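Long-range contacts in uncharacterized protein (Bacteroides ovatus, PDB 4DQA), which is of unknown function but probably binds carbohydrate, pairing a BT_3987-like N-terminal domain with a concanavalin A-like lectin/glucanase domain: residues A167-D172 with K216-N221; A142-N147 with H280-E285. One frame throughout, in Å; residues are numbered along the deposited sequence.

After the N-terminal domain, the chain enters the concanavalin A-like domain through strand 141-146, which carries the first segment of interaction 2. It then runs along strand 163-171 and, 44 residues on, returns to the end of that strand in the loop 216-221, closing interaction 1. Only at 280-285 does it come back to 142-147 and close interaction 2, so the shorter loop lies wholly within the longer one. Strand 282-289 is flanked by strands 141-146 and 163-171, which makes the two contacts neighbours, with centres about 11 Å apart. Probable backbone hydrogen bonds of Leu168 with Ser284 and of Asp172 with His280 connect them across one antiparallel sheet.

Interaction 1: A167-D172 with K216-N221; sequences ALINVD and KPLLTN
At the C-terminal end of strand 163-171 in the concanavalin A-like domain, Val171 meets Thr220 and Asn221 of the loop that leads into the adjacent strand 223-231. The direct bond is between backbones: Asn221 N donates to Val171 O over 2.9 Å, nearly straight at 163°. Thr220 packs against the same oxygen, its CB lying 3.3 Å from Val171 O, while its CG2 reaches the carbonyl of Asp172. A water spans the next gap between the chains, accepting from Val171 N at 2.8 Å and donating to Leu219 O at 2.7 Å. Both backbone polar groups of Val171 are thus engaged, one directly and one through solvent. Asn170, with CG anti to its N (chi1 -173°), extends beside Asn221: its OD1 lies 3.3 Å from Asn221 CA, and its ND2 donates to a second water, whose onward link to Asn221 OD1 is doubtful because that residue has two conformers. On the buried side, Ile169 and Leu218 cross at about a right angle and touch by their CD1 methyls, 4.1 Å apart. Tyr224, whose backbone pairs with Ile169, also accepts a hydrogen bond at OH from Leu219 N. Beyond that pairing the loop runs obliquely to the strand end, held by one direct backbone bond and a bridging water, a connection between strands of a concanavalin A-like β-sandwich.

Interaction 2: A142-N147 with H280-E285; sequences AGNFSN and HGKMSE
Gly143 and Met283, a selenomethionine, face each other as an antiparallel hydrogen-bonded pair: Gly143 N donates to Met283 O over 2.9 Å, and Met283 N returns a bond to Gly143 O at 3.0 Å. Phe145 and Gly281 repeat the pattern two residues along, with Phe145 N reaching Gly281 O at 2.8 Å, and Gly281 N bonded to Phe145 O. Between these pairs, Lys282 CA makes a CA-H...O contact with Gly143 O.

The Met283 side chain leaves on the same face of the sheet as Phe145. Its CG lies against the CD1-CE1 side of the ring, 3.7 Å from Phe145 CE1, and the chain, extended beyond CG (chi2 -164°), carries the methyl over the ring: CE stands 4.1 Å from the centroid, only 2° off the normal. This is a CH-pi contact, with SE placed obliquely to the ring, so the pair is also a Met-aromatic contact. Gly281 O sits at the edge of the ring, near its plane.

Both side chains pack on Ile266 of strand 264-266, which belongs to another sheet, consistent with the interior between the two sheets of a concanavalin A-like β-sandwich.

Asn144 and Lys282 occupy the other face. A water donates to Asn144 OD1 at 2.7 Å and accepts from Lys282 NZ at 2.9 Å; a bend at the last torsion of the lysine (chi4 71°) turns NZ to it. Asn144 OD1 also receives a weak hydrogen bond from Lys346. Further out, the His280 ring stacks with Tyr173, strand 141-146 is bonded on its far side to strand 345-347, and Lys282 pairs through its backbone with Asn170 of strand 163-171.

Interaction 1: A167-D172 with K216-N221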
ATOM      1  N   ALA A 167       2.103  -2.567 -11.810  1.00 12.99           N
ATOM      2  CA  ALA A 167       1.773  -1.142 -11.913  1.00 11.51           C
ATOM      3  C   ALA A 167       0.287  -0.943 -11.766  1.00 11.42           C
ATOM      4  O   ALA A 167      -0.519  -1.831 -12.095  1.00 12.51           O
ATOM      5  CB  ALA A 167       2.191  -0.597 -13.245  1.00 12.89           C
ATOM      6  N   LEU A 168      -0.089   0.252 -11.328  1.00 10.70           N
ATOM      7  CA  LEU A 168      -1.449   0.766 -11.521  1.00 11.03           C
ATOM      8  C   LEU A 168      -1.436   1.524 -12.842  1.00 10.95           C
ATOM      9  O   LEU A 168      -0.558   2.374 -13.083  1.00 11.56           O
ATOM     10  CB  LEU A 168      -1.863   1.719 -10.402  1.00 11.73           C
ATOM     11  CG  LEU A 168      -2.014   1.074  -9.038  1.00 12.09           C
ATOM     12  CD1 LEU A 168      -1.939   2.128  -7.917  1.00 13.37           C
ATOM     13  CD2 LEU A 168      -3.296   0.262  -8.927  1.00 14.44           C
ATOM     14  N   ILE A 169      -2.412   1.227 -13.701  1.00 11.32           N
ATOM     15  CA  ILE A 169      -2.515   1.868 -15.011  1.00 10.49           C
ATOM     16  C   ILE A 169      -3.931   2.337 -15.276  1.00  9.59           C
ATOM     17  O   ILE A 169      -4.910   1.811 -14.772  1.00 11.53           O
ATOM     18  CB  ILE A 169      -2.072   0.935 -16.175  1.00 11.05           C
ATOM     19  CG1 ILE A 169      -3.034  -0.243 -16.324  1.00 13.72           C
ATOM     20  CG2 ILE A 169      -0.640   0.482 -15.945  1.00 12.60           C
ATOM     21  CD1 ILE A 169      -2.759  -1.059 -17.578  1.00 15.71           C
ATOM     22  N   ASN A 170      -4.003   3.375 -16.104  1.00 10.28           N
ATOM     23  CA  ASN A 170      -5.261   3.943 -16.559  1.00 11.75           C
ATOM     24  C   ASN A 170      -5.049   4.387 -17.987  1.00 11.94           C
ATOM     25  O   ASN A 170      -4.298   5.322 -18.258  1.00 12.59           O
ATOM     26  CB  ASN A 170      -5.666   5.118 -15.673  1.00 12.45           C
ATOM     27  CG  ASN A 170      -7.045   5.637 -15.992  1.00 15.22           C
ATOM     28  OD1 ASN A 170      -7.430   5.703 -17.151  1.00 14.33           O
ATOM     29  ND2 ASN A 170      -7.814   5.966 -14.960  1.00 17.30           N
ATOM     30  N   VAL A 171      -5.684   3.679 -18.913  1.00 11.63           N
ATOM     31  CA  VAL A 171      -5.437   3.881 -20.331  1.00 11.24           C
ATOM     32  C   VAL A 171      -6.343   4.962 -20.919  1.00 12.93           C
ATOM     33  O   VAL A 171      -7.571   4.908 -20.765  1.00 13.37           O
ATOM     34  CB  VAL A 171      -5.697   2.563 -21.089  1.00 13.12           C
ATOM     35  CG1 VAL A 171      -5.407   2.724 -22.562  1.00 14.06           C
ATOM     36  CG2 VAL A 171      -4.847   1.452 -20.524  1.00 15.34           C
ATOM     37  N   ASP A 172      -5.736   5.928 -21.617  1.00 11.83           N
ATOM     38  CA  ASP A 172      -6.505   6.943 -22.314  1.00 13.48           C
ATOM     39  C   ASP A 172      -7.125   6.394 -23.601  1.00 14.13           C
ATOM     40  O   ASP A 172      -8.307   6.647 -23.912  1.00 14.66           O
ATOM     41  CB  ASP A 172      -5.640   8.163 -22.641  1.00 12.78           C
ATOM     42  CG  ASP A 172      -5.345   9.035 -21.423  1.00 16.55           C
ATOM     43  OD1 ASP A 172      -6.164   9.078 -20.488  1.00 18.88           O
ATOM     44  OD2 ASP A 172      -4.304   9.714 -21.435  1.00 19.35           O
ATOM     45  N   LYS A 216      -9.903 -11.338 -21.729  1.00 22.27           N
ATOM     46  CA  LYS A 216     -10.893 -10.272 -21.611  0.50 24.18           C
ATOM     47  C   LYS A 216     -10.177  -8.939 -21.865  1.00 18.63           C
ATOM     48  O   LYS A 216      -9.030  -8.835 -21.506  1.00 21.82           O
ATOM     49  CB  LYS A 216     -11.453 -10.244 -20.189  0.50 32.13           C
ATOM     50  CG  LYS A 216     -12.063 -11.554 -19.728  0.50 39.94           C
ATOM     51  CD  LYS A 216     -12.606 -11.421 -18.315  0.50 39.04           C
ATOM     52  CE  LYS A 216     -11.494 -11.430 -17.288  0.50 33.40           C
ATOM     53  NZ  LYS A 216     -11.063 -12.806 -16.911  0.50 31.43           N
ATOM     54  N   PRO A 217     -10.888  -7.934 -22.434  1.00 19.31           N
ATOM     55  CA  PRO A 217     -10.252  -6.623 -22.647  1.00 17.99           C
ATOM     56  C   PRO A 217     -10.227  -5.732 -21.408  1.00 19.86           C
ATOM     57  O   PRO A 217     -11.027  -5.910 -20.481  1.00 22.93           O
ATOM     58  CB  PRO A 217     -11.128  -5.985 -23.728  1.00 21.79           C
ATOM     59  CG  PRO A 217     -12.504  -6.573 -23.475  1.00 23.78           C
ATOM     60  CD  PRO A 217     -12.248  -7.980 -23.020  1.00 22.22           C
ATOM     61  N   LEU A 218      -9.300  -4.781 -21.401  1.00 18.27           N
ATOM     62  CA  LEU A 218      -9.339  -3.671 -20.469  1.00 16.68           C
ATOM     63  C   LEU A 218     -10.121  -2.525 -21.082  1.00 15.18           C
ATOM     64  O   LEU A 218     -10.113  -2.327 -22.306  1.00 17.81           O
ATOM     65  CB  LEU A 218      -7.930  -3.165 -20.136  1.00 14.61           C
ATOM     66  CG  LEU A 218      -6.999  -4.164 -19.495  1.00 15.98           C
ATOM     67  CD1 LEU A 218      -5.672  -3.490 -19.204  1.00 19.66           C
ATOM     68  CD2 LEU A 218      -7.619  -4.713 -18.206  1.00 18.09           C
ATOM     69  N   LEU A 219     -10.817  -1.785 -20.231  1.00 14.01           N
ATOM     70  CA  LEU A 219     -11.452  -0.531 -20.603  1.00 14.62           C
ATOM     71  C   LEU A 219     -10.478   0.636 -20.516  1.00 14.44           C
ATOM     72  O   LEU A 219      -9.462   0.572 -19.823  1.00 14.28           O
ATOM     73  CB  LEU A 219     -12.625  -0.243 -19.653  1.00 16.86           C
ATOM     74  CG  LEU A 219     -13.856  -1.138 -19.719  1.00 18.73           C
ATOM     75  CD1 LEU A 219     -14.674  -0.943 -18.435  1.00 19.09           C
ATOM     76  CD2 LEU A 219     -14.697  -0.792 -20.894  1.00 20.30           C
ATOM     77  N   THR A 220     -10.823   1.711 -21.217  1.00 15.39           N
ATOM     78  CA  THR A 220     -10.165   2.996 -21.032  1.00 14.08           C
ATOM     79  C   THR A 220     -10.779   3.722 -19.830  1.00 16.05           C
ATOM     80  O   THR A 220     -11.877   3.390 -19.359  1.00 16.16           O
ATOM     81  CB  THR A 220     -10.332   3.930 -22.248  1.00 15.46           C
ATOM     82  OG1 THR A 220     -11.726   4.259 -22.426  1.00 17.42           O
ATOM     83  CG2 THR A 220      -9.796   3.296 -23.516  1.00 16.28           C
ATOM     84  N   ASN A 221     -10.044   4.715 -19.327  1.00 14.99           N
ATOM     85  CA  ASN A 221     -10.553   5.620 -18.299  0.50 14.00           C
ATOM     86  C   ASN A 221     -10.978   4.861 -17.044  1.00 16.21           C
ATOM     87  O   ASN A 221     -11.997   5.184 -16.427  1.00 20.15           O
ATOM     88  CB  ASN A 221     -11.725   6.456 -18.838  0.50 15.70           C
ATOM     89  CG  ASN A 221     -12.090   7.620 -17.920  0.50 23.31           C
ATOM     90  OD1 ASN A 221     -11.232   8.204 -17.253  0.50 21.30           O
ATOM     91  ND2 ASN A 221     -13.366   7.954 -17.880  0.50 24.49           N
TER
HETATM   92  O   HOH W   1     -10.312   7.534 -14.512  1.00 32.46           O
HETATM   93  O   HOH W   2      -7.782   1.928 -18.253  1.00 16.24           O

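Interaction 2: A142-N147 with H280-E285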
ATOM      1  N   ALA A 142      -0.683  10.960 -10.411  1.00 11.07           N
ATOM      2  CA  ALA A 142      -0.092   9.900 -11.200  1.00 10.35           C
ATOM      3  C   ALA A 142       0.704  10.445 -12.359  1.00 11.04           C
ATOM      4  O   ALA A 142       0.593  11.623 -12.682  1.00 11.96           O
ATOM      5  CB  ALA A 142      -1.175   8.922 -11.688  1.00 12.81           C
ATOM      6  N   GLY A 143       1.534   9.609 -12.983  1.00 10.24           N
ATOM      7  CA  GLY A 143       2.393  10.075 -14.051  1.00  9.86           C
ATOM      8  C   GLY A 143       1.770   9.941 -15.416  1.00 10.74           C
ATOM      9  O   GLY A 143       1.164   8.906 -15.726  1.00 12.19           O
ATOM     10  N   ASN A 144       1.894  10.996 -16.223  1.00 11.40           N
ATOM     11  CA  ASN A 144       1.333  11.019 -17.563  1.00 10.25           C
ATOM     12  C   ASN A 144       2.244  10.432 -18.610  1.00 11.96           C
ATOM     13  O   ASN A 144       3.437  10.729 -18.642  1.00 12.48           O
ATOM     14  CB  ASN A 144       0.970  12.439 -17.983  1.00 11.18           C
ATOM     15  CG  ASN A 144       0.017  12.454 -19.158  1.00 17.34           C
ATOM     16  OD1 ASN A 144      -1.061  11.884 -19.080  1.00 22.48           O
ATOM     17  ND2 ASN A 144       0.413  13.089 -20.215  1.00 22.87           N
ATOM     18  N   PHE A 145       1.668   9.635 -19.509  1.00 11.80           N
ATOM     19  CA  PHE A 145       2.385   9.085 -20.652  1.00 12.38           C
ATOM     20  C   PHE A 145       1.590   9.424 -21.896  1.00 13.33           C
ATOM     21  O   PHE A 145       0.402   9.112 -22.004  1.00 12.97           O
ATOM     22  CB  PHE A 145       2.534   7.577 -20.508  1.00 11.88           C
ATOM     23  CG  PHE A 145       3.492   7.181 -19.429  1.00 10.58           C
ATOM     24  CD1 PHE A 145       3.083   7.148 -18.106  1.00 12.86           C
ATOM     25  CD2 PHE A 145       4.821   6.884 -19.731  1.00 12.20           C
ATOM     26  CE1 PHE A 145       3.952   6.827 -17.122  1.00 12.95           C
ATOM     27  CE2 PHE A 145       5.708   6.536 -18.730  1.00 13.21           C
ATOM     28  CZ  PHE A 145       5.266   6.518 -17.418  1.00 12.89           C
ATOM     29  N   SER A 146       2.236  10.183 -22.757  0.50 10.28           N
ATOM     30  CA  SER A 146       1.743  10.534 -24.060  0.50 14.41           C
ATOM     31  C   SER A 146       2.968  10.682 -24.948  0.50 15.58           C
ATOM     32  O   SER A 146       3.348  11.796 -25.333  0.50 16.25           O
ATOM     33  CB  SER A 146       0.974  11.839 -23.966  0.50 16.93           C
ATOM     34  OG  SER A 146       0.478  12.226 -25.237  0.50 20.23           O
ATOM     35  N   ASN A 147       3.578   9.540 -25.267  0.50 11.63           N
ATOM     36  CA  ASN A 147       4.870   9.478 -25.957  0.50 13.34           C
ATOM     37  C   ASN A 147       6.034   9.851 -25.024  0.50 14.15           C
ATOM     38  O   ASN A 147       6.873  10.696 -25.332  0.50 13.39           O
ATOM     39  CB  ASN A 147       4.888  10.332 -27.223  0.50 17.60           C
ATOM     40  CG  ASN A 147       5.955   9.883 -28.202  0.50 17.83           C
ATOM     41  OD1 ASN A 147       6.275   8.696 -28.288  0.50 19.91           O
ATOM     42  ND2 ASN A 147       6.510  10.827 -28.942  0.50 20.56           N
ATOM     43  N   HIS A 280      -0.486   5.414 -23.887  1.00 12.12           N
ATOM     44  CA  HIS A 280      -1.202   6.664 -23.711  1.00 10.67           C
ATOM     45  C   HIS A 280      -2.128   6.543 -22.533  1.00 10.41           C
ATOM     46  O   HIS A 280      -3.162   5.862 -22.603  1.00 12.15           O
ATOM     47  CB  HIS A 280      -1.998   6.997 -24.961  1.00 13.20           C
ATOM     48  CG  HIS A 280      -1.123   7.317 -26.125  1.00 14.84           C
ATOM     49  ND1 HIS A 280      -0.667   6.364 -27.001  1.00 20.73           N
ATOM     50  CD2 HIS A 280      -0.561   8.488 -26.506  1.00 19.12           C
ATOM     51  CE1 HIS A 280       0.107   6.942 -27.908  1.00 17.14           C
ATOM     52  NE2 HIS A 280       0.206   8.221 -27.617  1.00 23.40           N
ATOM     53  N   GLY A 281      -1.751   7.171 -21.416  1.00 11.33           N
ATOM     54  CA  GLY A 281      -2.507   7.049 -20.174  1.00 11.15           C
ATOM     55  C   GLY A 281      -1.661   7.446 -18.998  1.00 12.03           C
ATOM     56  O   GLY A 281      -0.686   8.177 -19.150  1.00 14.31           O
ATOM     57  N   LYS A 282      -2.061   6.998 -17.824  1.00 10.59           N
ATOM     58  CA  LYS A 282      -1.347   7.288 -16.598  1.00 10.86           C
ATOM     59  C   LYS A 282      -0.872   6.013 -15.931  1.00 11.23           C
ATOM     60  O   LYS A 282      -1.500   4.953 -16.065  1.00 12.29           O
ATOM     61  CB  LYS A 282      -2.233   8.062 -15.633  1.00 12.66           C
ATOM     62  CG  LYS A 282      -2.679   9.417 -16.141  1.00 16.29           C
ATOM     63  CD  LYS A 282      -3.624  10.049 -15.120  1.00 20.61           C
ATOM     64  CE  LYS A 282      -4.181  11.373 -15.541  1.00 29.33           C
ATOM     65  NZ  LYS A 282      -5.160  11.184 -16.656  1.00 24.02           N
HETATM   66  N   MSE A 283       0.222   6.116 -15.182  1.00 10.62           N
HETATM   67  CA  MSE A 283       0.707   5.016 -14.375  1.00 10.11           C
HETATM   68  C   MSE A 283       1.006   5.515 -12.974  1.00 12.08           C
HETATM   69  O   MSE A 283       1.317   6.681 -12.757  1.00 11.54           O
HETATM   70  CB  MSE A 283       1.986   4.376 -14.923  1.00 10.54           C
HETATM   71  CG  MSE A 283       1.837   3.891 -16.352  1.00 10.75           C
HETATM   72 SE   MSE A 283       3.302   2.675 -16.768  0.75 16.01          SE
HETATM   73  CE  MSE A 283       3.321   2.876 -18.696  1.00 13.31           C
ATOM     74  N   SER A 284       0.956   4.579 -12.052  1.00 10.74           N
ATOM     75  CA  SER A 284       1.258   4.828 -10.646  1.00 11.67           C
ATOM     76  C   SER A 284       1.813   3.554 -10.057  1.00 10.82           C
ATOM     77  O   SER A 284       1.468   2.452 -10.474  1.00 12.30           O
ATOM     78  CB  SER A 284      -0.020   5.245  -9.944  1.00 10.78           C
ATOM     79  OG  SER A 284       0.114   5.314  -8.523  1.00 12.78           O
ATOM     80  N   GLU A 285       2.675   3.673  -9.053  1.00 11.46           N
ATOM     81  CA  GLU A 285       3.128   2.497  -8.295  1.00 11.42           C
ATOM     82  C   GLU A 285       3.714   1.422  -9.204  1.00 11.33           C
ATOM     83  O   GLU A 285       3.371   0.228  -9.122  1.00 12.26           O
ATOM     84  CB  GLU A 285       2.009   1.923  -7.429  1.00 11.99           C
ATOM     85  CG  GLU A 285       1.519   2.855  -6.373  1.00 11.14           C
ATOM     86  CD  GLU A 285       2.594   3.172  -5.350  1.00 12.27           C
ATOM     87  OE1 GLU A 285       3.145   2.217  -4.757  1.00 12.09           O
ATOM     88  OE2 GLU A 285       2.931   4.368  -5.170  1.00 13.73           O
TER
HETATM   89  O   HOH W   3      -3.624  10.985 -19.122  1.00 21.77           O